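Local atomic coordinates of alpha-L-rhamnosidase (Streptomyces avermitilis, PDB entry 3W5M), a protein that hydrolyses terminal non-reducing alpha-L-rhamnose residues from alpha-L-rhamnosides such as naringin, rutin, hesperidin and gum arabic. Residues L343-T348 and K352-Q357. Residues are numbered along the deposited sequence; the frame is centred on the assembly and turned at random.
Sequences LAPGWT and KRVQYQ
A loop with a cis-proline turns back along the strand it leads into: Thr348 and Pro345 of 343-348 lie against Arg353, Gln355 and Gln357 of 352-357. The two runs are nearly antiparallel, their end-to-end directions 161° apart. The one direct hydrogen bond between them is donated by Thr348 OG1 to Arg353 O (2.7 Å); the hydroxyl stands above the carbonyl plane, 45° out of it. The Thr348 chi1 of 51° turns OG1 toward the strand backbone, and Thr348 CG2 meets Gln355 CG at 3.9 Å. A water bridges the gap, accepting from Gln355 N at 2.9 Å and donating to Thr348 OG1 at 2.8 Å. Strand 353-360 belongs to a mixed sheet of the alpha-L-rhamnosidase N-terminal domain, between strands 316-326 and 471-474; with both its edges occupied, the loop runs back alongside it, against one face, and is not a further strand of the sheet. At the other end, Pro345 CB comes within 3.1 Å of Gln355 O, and the Gln357 amide, its side chain folding back at CG, reaches the same CB with NE2 at 3.5 Å. That NE2 also makes a weak bond to Gln355 O, and Gln357 OE1 is held by Tyr329 OH. Helix 658-671 closes the Thr348 end, where Arg353 NE forms a salt bridge with Asp670, while the Gln355 amide is fixed by Val476 N and Asp477.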
# COMPACT_ATOMS: atom_id res chain seq x y z
N LEU A 343 9.47 -6.45 -0.70
CA LEU A 343 8.94 -5.98 0.59
C LEU A 343 8.18 -7.06 1.38
O LEU A 343 7.19 -6.76 2.05
CB LEU A 343 8.05 -4.74 0.36
CG LEU A 343 8.63 -3.65 -0.54
CD1 LEU A 343 7.56 -2.58 -0.74
CD2 LEU A 343 9.84 -3.05 0.15
N ALA A 344 8.63 -8.32 1.30
CA ALA A 344 7.98 -9.43 2.00
C ALA A 344 8.30 -9.23 3.47
O ALA A 344 9.42 -8.88 3.79
CB ALA A 344 8.56 -10.76 1.54
N PRO A 345 7.35 -9.53 4.38
CA PRO A 345 6.09 -10.21 4.27
C PRO A 345 4.91 -9.23 4.12
O PRO A 345 3.79 -9.68 4.02
CB PRO A 345 5.99 -10.95 5.61
CG PRO A 345 6.68 -10.06 6.58
CD PRO A 345 7.73 -9.29 5.79
N GLY A 346 5.17 -7.93 4.14
CA GLY A 346 4.06 -6.95 4.07
C GLY A 346 3.69 -6.47 5.47
O GLY A 346 4.29 -6.92 6.45
N TRP A 347 2.70 -5.57 5.56
CA TRP A 347 2.34 -4.90 6.79
C TRP A 347 1.04 -5.48 7.34
O TRP A 347 -0.01 -5.45 6.68
CB TRP A 347 2.09 -3.42 6.51
CG TRP A 347 1.89 -2.55 7.71
CD1 TRP A 347 2.05 -2.88 9.02
CD2 TRP A 347 1.59 -1.15 7.69
NE1 TRP A 347 1.83 -1.78 9.83
CE2 TRP A 347 1.52 -0.71 9.03
CE3 TRP A 347 1.30 -0.24 6.65
CZ2 TRP A 347 1.22 0.61 9.37
CZ3 TRP A 347 1.03 1.07 6.98
CH2 TRP A 347 0.98 1.49 8.33
N THR A 348 1.15 -6.05 8.53
CA THR A 348 -0.00 -6.40 9.37
C THR A 348 0.24 -5.85 10.78
O THR A 348 1.35 -5.38 11.09
CB THR A 348 -0.24 -7.92 9.42
OG1 THR A 348 0.98 -8.60 9.77
CG2 THR A 348 -0.78 -8.45 8.06
N LYS A 352 -0.65 -9.10 16.46
CA LYS A 352 -1.74 -10.03 16.24
C LYS A 352 -1.45 -11.09 15.20
O LYS A 352 -1.86 -12.25 15.36
CB LYS A 352 -3.04 -9.28 15.90
CG LYS A 352 -3.50 -8.42 17.08
CD LYS A 352 -4.89 -7.88 16.88
CE LYS A 352 -5.36 -7.16 18.13
NZ LYS A 352 -6.81 -6.85 17.99
N ARG A 353 -0.76 -10.71 14.12
CA ARG A 353 -0.49 -11.68 13.06
C ARG A 353 0.70 -11.22 12.21
O ARG A 353 0.97 -10.00 12.09
CB ARG A 353 -1.72 -11.93 12.18
CG ARG A 353 -2.07 -10.76 11.26
CD ARG A 353 -3.38 -10.94 10.50
NE ARG A 353 -4.51 -10.90 11.44
CZ ARG A 353 -5.28 -11.95 11.74
NH1 ARG A 353 -5.07 -13.13 11.14
NH2 ARG A 353 -6.25 -11.81 12.64
N VAL A 354 1.42 -12.19 11.69
CA VAL A 354 2.41 -11.92 10.65
C VAL A 354 2.11 -12.90 9.51
O VAL A 354 1.70 -14.03 9.75
CB VAL A 354 3.86 -12.01 11.17
CG1 VAL A 354 4.25 -13.43 11.53
CG2 VAL A 354 4.85 -11.37 10.16
N GLN A 355 2.33 -12.48 8.27
CA GLN A 355 2.01 -13.34 7.12
C GLN A 355 3.31 -14.02 6.66
O GLN A 355 4.34 -13.38 6.67
CB GLN A 355 1.38 -12.51 6.00
CG GLN A 355 0.04 -11.93 6.41
CD GLN A 355 -0.85 -11.54 5.25
OE1 GLN A 355 -1.89 -12.19 4.96
NE2 GLN A 355 -0.46 -10.49 4.57
N TYR A 356 3.25 -15.29 6.30
CA TYR A 356 4.44 -16.00 5.75
C TYR A 356 4.24 -16.34 4.27
O TYR A 356 3.10 -16.39 3.75
CB TYR A 356 4.79 -17.27 6.57
CG TYR A 356 3.86 -18.44 6.35
CD1 TYR A 356 4.04 -19.31 5.26
CD2 TYR A 356 2.79 -18.67 7.22
CE1 TYR A 356 3.18 -20.39 5.04
CE2 TYR A 356 1.94 -19.77 7.03
CZ TYR A 356 2.13 -20.61 5.95
OH TYR A 356 1.28 -21.67 5.71
N GLN A 357 5.37 -16.56 3.60
CA GLN A 357 5.41 -16.84 2.16
C GLN A 357 5.92 -18.26 1.95
O GLN A 357 6.68 -18.77 2.78
CB GLN A 357 6.32 -15.85 1.39
CG GLN A 357 5.91 -14.37 1.46
CD GLN A 357 5.93 -13.78 2.86
OE1 GLN A 357 6.97 -13.77 3.53
NE2 GLN A 357 4.75 -13.34 3.34
O HOH W 1 2.65 -9.67 7.85